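Local coordinates for interphotoreceptor retinoid-binding protein (Xenopus laevis, PDB 1J7X) that probably binds retinoids, and is thought to carry them through the matrix between photoreceptors and the retinal pigment epithelium, at residues D77-P85 and Q115-L125; E218-L227 and F263-W271. All coordinates share one frame; numbering follows the deposited sequence.

Interaction 1. Residues D77-P85 and Q115-L125; sequences DSIQAENIP and QFADVSVIAKL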
loop_
_atom_site.group_PDB
_atom_site.type_symbol
_atom_site.label_atom_id
_atom_site.label_comp_id
_atom_site.label_asym_id
_atom_site.label_seq_id
_atom_site.Cartn_x
_atom_site.Cartn_y
_atom_site.Cartn_z
ATOM N N ASP A 77 -14.806 -0.398 -0.660
ATOM C CA ASP A 77 -15.815 -1.326 -1.122
ATOM C C ASP A 77 -15.610 -1.633 -2.590
ATOM O O ASP A 77 -16.142 -0.966 -3.471
ATOM C CB ASP A 77 -17.208 -0.752 -0.882
ATOM C CG ASP A 77 -17.473 -0.458 0.606
ATOM O OD1 ASP A 77 -17.578 -1.434 1.399
ATOM O OD2 ASP A 77 -17.603 0.710 1.071
ATOM N N SER A 78 -14.843 -2.677 -2.846
ATOM C CA SER A 78 -14.588 -3.102 -4.201
ATOM C C SER A 78 -15.476 -4.299 -4.572
ATOM O O SER A 78 -16.265 -4.768 -3.756
ATOM C CB SER A 78 -13.104 -3.423 -4.350
ATOM O OG SER A 78 -12.659 -4.339 -3.384
ATOM N N ILE A 79 -15.349 -4.766 -5.813
ATOM C CA ILE A 79 -16.117 -5.895 -6.321
ATOM C C ILE A 79 -16.017 -7.070 -5.372
ATOM O O ILE A 79 -14.916 -7.506 -5.114
ATOM C CB ILE A 79 -15.578 -6.343 -7.699
ATOM C CG1 ILE A 79 -15.580 -5.178 -8.712
ATOM C CG2 ILE A 79 -16.422 -7.507 -8.239
ATOM C CD1 ILE A 79 -16.936 -4.586 -8.908
ATOM N N GLN A 80 -17.141 -7.579 -4.874
ATOM C CA GLN A 80 -17.138 -8.711 -3.915
ATOM C C GLN A 80 -17.381 -10.019 -4.639
ATOM O O GLN A 80 -18.122 -10.061 -5.622
ATOM C CB GLN A 80 -18.219 -8.518 -2.881
ATOM C CG GLN A 80 -17.954 -7.312 -2.050
ATOM C CD GLN A 80 -16.624 -7.387 -1.345
ATOM O OE1 GLN A 80 -16.384 -8.316 -0.584
ATOM N NE2 GLN A 80 -15.758 -6.413 -1.590
ATOM N N ALA A 81 -16.771 -11.085 -4.142
ATOM C CA ALA A 81 -16.927 -12.404 -4.761
ATOM C C ALA A 81 -18.373 -12.830 -4.822
ATOM O O ALA A 81 -18.822 -13.416 -5.827
ATOM C CB ALA A 81 -16.075 -13.478 -4.030
ATOM N N GLU A 82 -19.097 -12.497 -3.758
ATOM C CA GLU A 82 -20.513 -12.862 -3.626
ATOM C C GLU A 82 -21.411 -12.091 -4.594
ATOM O O GLU A 82 -22.647 -12.299 -4.600
ATOM C CB GLU A 82 -20.984 -12.652 -2.190
ATOM C CG GLU A 82 -20.552 -11.343 -1.570
ATOM C CD GLU A 82 -20.855 -11.295 -0.086
ATOM O OE1 GLU A 82 -22.078 -11.372 0.268
ATOM O OE2 GLU A 82 -19.873 -11.198 0.718
ATOM N N ASN A 83 -20.817 -11.203 -5.398
ATOM C CA ASN A 83 -21.589 -10.412 -6.337
ATOM C C ASN A 83 -21.072 -10.504 -7.768
ATOM O O ASN A 83 -21.411 -9.652 -8.585
ATOM C CB ASN A 83 -21.577 -8.963 -5.903
ATOM C CG ASN A 83 -22.160 -8.781 -4.509
ATOM O OD1 ASN A 83 -21.617 -9.267 -3.522
ATOM N ND2 ASN A 83 -23.275 -8.099 -4.435
ATOM N N ILE A 84 -20.250 -11.521 -8.036
ATOM C CA ILE A 84 -19.680 -11.757 -9.346
ATOM C C ILE A 84 -20.667 -12.573 -10.183
ATOM O O ILE A 84 -21.130 -13.574 -9.699
ATOM C CB ILE A 84 -18.387 -12.568 -9.226
ATOM C CG1 ILE A 84 -17.400 -11.839 -8.329
ATOM C CG2 ILE A 84 -17.743 -12.744 -10.600
ATOM C CD1 ILE A 84 -16.096 -12.589 -8.137
ATOM N N PRO A 85 -20.998 -12.116 -11.395
ATOM C CA PRO A 85 -21.900 -12.829 -12.320
ATOM C C PRO A 85 -21.389 -14.203 -12.727
ATOM O O PRO A 85 -20.179 -14.415 -12.692
ATOM C CB PRO A 85 -21.928 -11.905 -13.546
ATOM C CG PRO A 85 -21.634 -10.572 -12.988
ATOM C CD PRO A 85 -20.551 -10.838 -11.971
ATOM N N GLN A 115 -9.455 -0.016 -8.726
ATOM C CA GLN A 115 -9.600 -0.735 -7.491
ATOM C C GLN A 115 -8.773 -2.014 -7.565
ATOM O O GLN A 115 -8.404 -2.377 -8.635
ATOM C CB GLN A 115 -11.078 -1.026 -7.263
ATOM C CG GLN A 115 -11.694 -1.910 -8.215
ATOM C CD GLN A 115 -13.106 -2.249 -7.833
ATOM O OE1 GLN A 115 -14.051 -1.440 -8.133
ATOM N NE2 GLN A 115 -13.297 -3.469 -7.320
ATOM N N PHE A 116 -8.529 -2.659 -6.435
ATOM C CA PHE A 116 -7.844 -3.950 -6.329
ATOM C C PHE A 116 -8.914 -4.836 -5.623
ATOM O O PHE A 116 -9.233 -4.657 -4.497
ATOM C CB PHE A 116 -6.582 -3.841 -5.497
ATOM C CG PHE A 116 -5.384 -3.478 -6.300
ATOM C CD1 PHE A 116 -5.161 -2.179 -6.637
ATOM C CD2 PHE A 116 -4.458 -4.460 -6.658
ATOM C CE1 PHE A 116 -4.092 -1.893 -7.425
ATOM C CE2 PHE A 116 -3.352 -4.155 -7.393
ATOM C CZ PHE A 116 -3.166 -2.874 -7.764
ATOM N N ALA A 117 -9.436 -5.790 -6.307
ATOM C CA ALA A 117 -10.359 -6.730 -5.683
ATOM C C ALA A 117 -9.580 -7.870 -4.994
ATOM O O ALA A 117 -8.419 -8.072 -5.278
ATOM C CB ALA A 117 -11.210 -7.295 -6.746
ATOM N N ASP A 118 -10.261 -8.560 -4.107
ATOM C CA ASP A 118 -9.695 -9.654 -3.375
ATOM C C ASP A 118 -9.263 -10.758 -4.389
ATOM O O ASP A 118 -9.850 -10.886 -5.476
ATOM C CB ASP A 118 -10.725 -10.254 -2.403
ATOM C CG ASP A 118 -10.131 -11.345 -1.561
ATOM O OD1 ASP A 118 -9.377 -11.027 -0.615
ATOM O OD2 ASP A 118 -10.304 -12.539 -1.899
ATOM N N VAL A 119 -8.256 -11.511 -3.991
ATOM C CA VAL A 119 -7.774 -12.539 -4.887
ATOM C C VAL A 119 -8.910 -13.551 -5.278
ATOM O O VAL A 119 -8.835 -14.197 -6.324
ATOM C CB VAL A 119 -6.483 -13.205 -4.361
ATOM C CG1 VAL A 119 -6.780 -14.091 -3.179
ATOM C CG2 VAL A 119 -5.754 -13.945 -5.489
ATOM N N SER A 120 -9.934 -13.677 -4.403
ATOM C CA SER A 120 -11.007 -14.637 -4.720
ATOM C C SER A 120 -11.807 -14.173 -5.937
ATOM O O SER A 120 -12.329 -14.997 -6.681
ATOM C CB SER A 120 -11.848 -14.914 -3.507
ATOM O OG SER A 120 -12.512 -13.756 -3.022
ATOM N N VAL A 121 -11.892 -12.853 -6.117
ATOM C CA VAL A 121 -12.551 -12.235 -7.207
ATOM C C VAL A 121 -11.723 -12.332 -8.443
ATOM O O VAL A 121 -12.204 -12.733 -9.529
ATOM C CB VAL A 121 -12.932 -10.829 -6.880
ATOM C CG1 VAL A 121 -13.505 -10.141 -8.142
ATOM C CG2 VAL A 121 -13.951 -10.807 -5.659
ATOM N N ILE A 122 -10.424 -12.011 -8.326
ATOM C CA ILE A 122 -9.550 -12.073 -9.439
ATOM C C ILE A 122 -9.489 -13.450 -10.012
ATOM O O ILE A 122 -9.369 -13.609 -11.223
ATOM C CB ILE A 122 -8.094 -11.588 -9.180
ATOM C CG1 ILE A 122 -8.089 -10.138 -8.721
ATOM C CG2 ILE A 122 -7.171 -11.768 -10.406
ATOM C CD1 ILE A 122 -8.627 -9.167 -9.805
ATOM N N ALA A 123 -9.625 -14.453 -9.143
ATOM C CA ALA A 123 -9.615 -15.849 -9.612
ATOM C C ALA A 123 -10.713 -16.077 -10.651
ATOM O O ALA A 123 -10.449 -16.501 -11.813
ATOM C CB ALA A 123 -9.839 -16.764 -8.425
ATOM N N LYS A 124 -11.926 -15.707 -10.303
ATOM C CA LYS A 124 -13.074 -15.835 -11.257
ATOM C C LYS A 124 -12.996 -14.925 -12.504
ATOM O O LYS A 124 -13.407 -15.334 -13.610
ATOM C CB LYS A 124 -14.330 -15.502 -10.497
ATOM C CG LYS A 124 -14.624 -16.543 -9.358
ATOM C CD LYS A 124 -14.736 -18.007 -9.918
ATOM C CE LYS A 124 -14.960 -19.129 -8.837
ATOM N NZ LYS A 124 -13.683 -19.432 -7.874
ATOM N N LEU A 125 -12.342 -13.777 -12.396
ATOM C CA LEU A 125 -12.177 -12.878 -13.551
ATOM C C LEU A 125 -10.968 -13.136 -14.389
ATOM O O LEU A 125 -10.916 -12.698 -15.554
ATOM C CB LEU A 125 -12.141 -11.436 -13.113
ATOM C CG LEU A 125 -13.210 -10.871 -12.227
ATOM C CD1 LEU A 125 -12.899 -9.436 -11.891
ATOM C CD2 LEU A 125 -14.515 -10.930 -12.987
HETATM O O HOH W 1 -12.874 -7.648 -3.301
#

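Interaction 2. Residues E218-L227 and F263-W271; sequences EEFAYLMQSL and FIDSNGDYW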
loop_
_atom_site.group_PDB
_atom_site.type_symbol
_atom_site.label_atom_id
_atom_site.label_comp_id
_atom_site.label_asym_id
_atom_site.label_seq_id
_atom_site.Cartn_x
_atom_site.Cartn_y
_atom_site.Cartn_z
ATOM N N GLU A 218 -1.107 1.422 -3.418
ATOM C CA GLU A 218 0.180 1.930 -2.914
ATOM C C GLU A 218 1.226 0.800 -2.756
ATOM O O GLU A 218 2.334 0.927 -3.144
ATOM C CB GLU A 218 -0.061 2.643 -1.563
ATOM C CG GLU A 218 -0.959 3.869 -1.637
ATOM C CD GLU A 218 -1.078 4.607 -0.273
ATOM O OE1 GLU A 218 -0.064 5.361 0.122
ATOM O OE2 GLU A 218 -2.082 4.409 0.443
ATOM N N GLU A 219 0.717 -0.336 -2.258
ATOM C CA GLU A 219 1.563 -1.516 -2.086
ATOM C C GLU A 219 2.091 -1.972 -3.362
ATOM O O GLU A 219 3.287 -2.238 -3.502
ATOM C CB GLU A 219 0.856 -2.631 -1.371
ATOM C CG GLU A 219 0.760 -2.408 0.124
ATOM C CD GLU A 219 0.094 -3.601 0.900
ATOM O OE1 GLU A 219 0.236 -4.751 0.437
ATOM O OE2 GLU A 219 -0.542 -3.298 1.984
ATOM N N PHE A 220 1.215 -1.995 -4.372
ATOM C CA PHE A 220 1.631 -2.400 -5.772
ATOM C C PHE A 220 2.664 -1.486 -6.320
ATOM O O PHE A 220 3.743 -1.934 -6.852
ATOM C CB PHE A 220 0.413 -2.520 -6.724
ATOM C CG PHE A 220 0.779 -2.897 -8.090
ATOM C CD1 PHE A 220 0.944 -4.174 -8.442
ATOM C CD2 PHE A 220 0.923 -1.920 -9.093
ATOM C CE1 PHE A 220 1.438 -4.477 -9.759
ATOM C CE2 PHE A 220 1.256 -2.243 -10.330
ATOM C CZ PHE A 220 1.515 -3.508 -10.676
ATOM N N ALA A 221 2.388 -0.175 -6.214
ATOM C CA ALA A 221 3.331 0.845 -6.719
ATOM C C ALA A 221 4.710 0.755 -5.959
ATOM O O ALA A 221 5.828 0.805 -6.535
ATOM C CB ALA A 221 2.796 2.283 -6.586
ATOM N N TYR A 222 4.553 0.687 -4.658
ATOM C CA TYR A 222 5.784 0.589 -3.786
ATOM C C TYR A 222 6.671 -0.611 -4.177
ATOM O O TYR A 222 7.893 -0.489 -4.400
ATOM C CB TYR A 222 5.397 0.529 -2.316
ATOM C CG TYR A 222 6.596 0.498 -1.420
ATOM C CD1 TYR A 222 7.299 1.647 -1.099
ATOM C CD2 TYR A 222 7.076 -0.729 -0.989
ATOM C CE1 TYR A 222 8.499 1.548 -0.276
ATOM C CE2 TYR A 222 8.284 -0.821 -0.227
ATOM C CZ TYR A 222 8.943 0.345 0.141
ATOM O OH TYR A 222 10.095 0.280 0.887
ATOM N N LEU A 223 5.985 -1.748 -4.312
ATOM C CA LEU A 223 6.665 -2.996 -4.681
ATOM C C LEU A 223 7.271 -2.987 -6.050
ATOM O O LEU A 223 8.468 -3.403 -6.262
ATOM C CB LEU A 223 5.727 -4.189 -4.470
ATOM C CG LEU A 223 5.492 -4.440 -3.009
ATOM C CD1 LEU A 223 4.434 -5.505 -2.932
ATOM C CD2 LEU A 223 6.809 -4.942 -2.240
HETATM N N MSE A 224 6.595 -2.356 -7.008
HETATM C CA MSE A 224 7.170 -2.207 -8.327
HETATM C C MSE A 224 8.374 -1.337 -8.241
HETATM O O MSE A 224 9.349 -1.556 -8.979
HETATM C CB MSE A 224 6.164 -1.687 -9.383
HETATM C CG MSE A 224 6.209 -2.616 -10.728
HETATM SE SE MSE A 224 5.574 -4.094 -10.842
HETATM C CE MSE A 224 6.590 -4.864 -10.412
ATOM N N GLN A 225 8.321 -0.356 -7.338
ATOM C CA GLN A 225 9.508 0.502 -7.158
ATOM C C GLN A 225 10.648 -0.175 -6.427
ATOM O O GLN A 225 11.786 -0.074 -6.810
ATOM C CB GLN A 225 9.005 1.833 -6.399
ATOM C CG GLN A 225 10.114 2.806 -6.210
ATOM C CD GLN A 225 9.649 4.011 -5.410
ATOM O OE1 GLN A 225 9.228 3.845 -4.243
ATOM N NE2 GLN A 225 9.530 5.168 -6.086
ATOM N N SER A 226 10.356 -0.890 -5.346
ATOM C CA SER A 226 11.336 -1.534 -4.536
ATOM C C SER A 226 12.082 -2.675 -5.286
ATOM O O SER A 226 13.264 -3.025 -5.019
ATOM C CB SER A 226 10.689 -2.066 -3.247
ATOM O OG SER A 226 9.791 -3.119 -3.505
ATOM N N LEU A 227 11.357 -3.268 -6.229
ATOM C CA LEU A 227 11.927 -4.304 -7.072
ATOM C C LEU A 227 12.664 -3.761 -8.283
ATOM O O LEU A 227 13.296 -4.498 -9.082
ATOM C CB LEU A 227 10.823 -5.265 -7.555
ATOM C CG LEU A 227 10.124 -6.178 -6.565
ATOM C CD1 LEU A 227 8.810 -6.706 -7.147
ATOM C CD2 LEU A 227 11.123 -7.360 -6.229
ATOM N N PHE A 263 6.341 -4.039 7.367
ATOM C CA PHE A 263 6.423 -4.422 5.992
ATOM C C PHE A 263 7.855 -4.249 5.537
ATOM O O PHE A 263 8.396 -3.117 5.429
ATOM C CB PHE A 263 5.455 -3.550 5.166
ATOM C CG PHE A 263 5.378 -3.876 3.699
ATOM C CD1 PHE A 263 6.460 -3.583 2.825
ATOM C CD2 PHE A 263 4.193 -4.325 3.171
ATOM C CE1 PHE A 263 6.221 -3.683 1.465
ATOM C CE2 PHE A 263 4.009 -4.587 1.818
ATOM C CZ PHE A 263 5.027 -4.205 0.942
ATOM N N ILE A 264 8.568 -5.388 5.391
ATOM C CA ILE A 264 9.967 -5.375 5.021
ATOM C C ILE A 264 10.152 -5.809 3.610
ATOM O O ILE A 264 9.708 -6.932 3.253
ATOM C CB ILE A 264 10.816 -6.317 6.026
ATOM C CG1 ILE A 264 10.459 -6.022 7.445
ATOM C CG2 ILE A 264 12.253 -6.198 5.678
ATOM C CD1 ILE A 264 11.074 -7.018 8.442
ATOM N N ASP A 265 10.626 -4.892 2.756
ATOM C CA ASP A 265 10.703 -5.171 1.336
ATOM C C ASP A 265 11.866 -6.044 1.001
ATOM O O ASP A 265 12.674 -6.438 1.900
ATOM C CB ASP A 265 10.668 -3.951 0.449
ATOM C CG ASP A 265 11.824 -3.070 0.660
ATOM O OD1 ASP A 265 13.029 -3.593 0.955
ATOM O OD2 ASP A 265 11.585 -1.823 0.521
ATOM N N SER A 266 11.955 -6.329 -0.291
ATOM C CA SER A 266 13.001 -7.254 -0.743
ATOM C C SER A 266 14.452 -6.727 -0.595
ATOM O O SER A 266 15.423 -7.462 -0.898
ATOM C CB SER A 266 12.713 -7.704 -2.192
ATOM O OG SER A 266 12.890 -6.638 -3.050
ATOM N N ASN A 267 14.609 -5.462 -0.197
ATOM C CA ASN A 267 15.938 -4.860 -0.002
ATOM C C ASN A 267 16.147 -4.742 1.463
ATOM O O ASN A 267 17.213 -4.239 1.865
ATOM C CB ASN A 267 16.014 -3.444 -0.606
ATOM C CG ASN A 267 15.690 -3.416 -2.116
ATOM O OD1 ASN A 267 16.287 -4.190 -2.853
ATOM N ND2 ASN A 267 14.719 -2.580 -2.574
ATOM N N GLY A 268 15.270 -5.326 2.270
ATOM C CA GLY A 268 15.327 -5.260 3.712
ATOM C C GLY A 268 14.902 -3.957 4.336
ATOM O O GLY A 268 15.048 -3.835 5.522
ATOM N N ASP A 269 14.358 -3.008 3.578
ATOM C CA ASP A 269 13.902 -1.789 4.139
ATOM C C ASP A 269 12.518 -1.936 4.755
ATOM O O ASP A 269 11.639 -2.523 4.146
ATOM C CB ASP A 269 13.876 -0.706 3.106
ATOM C CG ASP A 269 15.259 -0.404 2.530
ATOM O OD1 ASP A 269 16.220 -0.467 3.285
ATOM O OD2 ASP A 269 15.449 -0.126 1.329
ATOM N N TYR A 270 12.321 -1.353 5.962
ATOM C CA TYR A 270 10.998 -1.318 6.560
ATOM C C TYR A 270 10.214 -0.133 5.999
ATOM O O TYR A 270 10.660 1.031 6.080
ATOM C CB TYR A 270 11.117 -1.081 8.105
ATOM C CG TYR A 270 11.587 -2.276 8.854
ATOM C CD1 TYR A 270 12.903 -2.756 8.694
ATOM C CD2 TYR A 270 10.751 -2.921 9.685
ATOM C CE1 TYR A 270 13.330 -3.875 9.415
ATOM C CE2 TYR A 270 11.153 -4.065 10.377
ATOM C CZ TYR A 270 12.452 -4.493 10.270
ATOM O OH TYR A 270 12.986 -5.603 10.932
ATOM N N TRP A 271 9.098 -0.385 5.385
ATOM C CA TRP A 271 8.282 0.710 4.899
ATOM C C TRP A 271 7.344 1.215 5.943
ATOM O O TRP A 271 6.469 0.462 6.442
ATOM C CB TRP A 271 7.501 0.204 3.685
ATOM C CG TRP A 271 6.887 1.316 2.913
ATOM C CD1 TRP A 271 7.230 2.592 2.866
ATOM C CD2 TRP A 271 5.694 1.175 2.125
ATOM N NE1 TRP A 271 6.296 3.308 2.103
ATOM C CE2 TRP A 271 5.387 2.418 1.598
ATOM C CE3 TRP A 271 4.881 0.102 1.791
ATOM C CZ2 TRP A 271 4.327 2.610 0.744
ATOM C CZ3 TRP A 271 3.798 0.335 0.873
ATOM C CH2 TRP A 271 3.554 1.545 0.421
HETATM O O HOH W 2 10.377 -5.442 -2.634
#

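Interaction 1. Residues D77-P85 and Q115-L125
V121 sets its two methyls against the turn of 77-85, three residues into the helix that begins at V119. CG1 meets I84 CD1 at 3.6 Å and, less closely, CG2 of I79, whose side chain crosses that of V121 at about a right angle. The other methyl, CG2, lies beside the backbone, 3.2 Å from A81 N, and also touches A81 CB. With CG1 anti to the backbone N (chi1 174°), the valine offers one methyl to the isoleucines and the other to the chain between them. A81 suits the place of closest backbone approach, where the two CA atoms of A81 and V121 are 5.0 Å apart and a side chain no larger than a methyl fits, its CB resting against S120 OG as well. I84 CD1 reaches on to K124 CB, the apolar root of a lysine whose amine turns off from the contact.

Toward the other end the contact turns polar. A water bridges the two segments, donating to I79 O at 2.7 Å and accepting from D118 N at 2.9 Å; its bond to S78 OG is weak. D118 is the N-cap: its OD2 takes S120 N at 2.8 Å and S120 OG at 2.8 Å, the two donors arriving from opposite faces of the carboxylate plane. Both oxygens are engaged, OD2 capping the helix start and OD1 bonded to T156 OG1.

The 77-85 loop, which follows strand 64-67, thus lies over the first turn of helix 119-137, while I84 and L125 both pack on L91 of helix 88-98, and the F116 ring packs on helices 158-163 and 216-226.

Interaction 2. Residues E218-L227 and F263-W271
Y222 OH donates to D265 OD2 at 2.6 Å, meeting that oxygen nearly along its C-O axis, with ring and carboxylate planes only 21° apart. The other oxygen, D265 OD1, accepts N267 N at 2.7 Å and D269 N at 3.0 Å from opposite faces of the carboxylate. Three donors therefore hold this buried acid and would help to stabilise its negative charge. The bond from N267 N makes an Asx turn, which coincides with a type I turn from D265 to G268 and reverses the chain. Aspartate suits the first position because one short side chain can tie the turn and still reach the helix.

This is helix-on-sheet packing in the S41 peptidase-like part of the chain: the axes of helix segment 218-226 and strand segment 263-265 approach to 10.5 Å, and an aromatic cluster fills the interval. Y222 CG is anti to the backbone N (chi1 -177°), which lays the ring face to face on W271, 3.8 Å between its centroid and that of the five-membered ring, while CB sits over the six-membered ring. A leucine in place of W271 has no flat face for the Y222 ring, which would probably be freer to turn and less firmly aimed at D265. F263 CZ meets L223 CD2 at 3.7 Å, at the phenylalanine's edge.

At the helix's C-terminal end, S226 O has no further turn to serve and takes N267 ND2 at 2.9 Å. A water accepts from S266 N at 3.0 Å and is hydrogen-bonded to S226 OG, while both oxygens of E218 are satisfied by T237, G239 and N240.

How the interactions relate
Interaction 2 lies nearer the middle of the chain, about 9 Å from its centre against 18 Å for interaction 1, and more of its touching residues are buried. Each involves a helix, 119-137 in one and 216-226 in the other, but the partners differ: a long loop in interaction 1, a strand end and its turn in interaction 2. Each has a bridging water; aliphatic side chains carry the outer contact, with no clear direct hydrogen bond across it, while aromatic rings and direct bonds, one from a hydroxyl to a carboxylate, carry the inner one. Though their centres are about 24 Å apart, the two meet where F116 CZ packs 3.7 Å from F220 CB, between the lead-in to one helix and the body of the other.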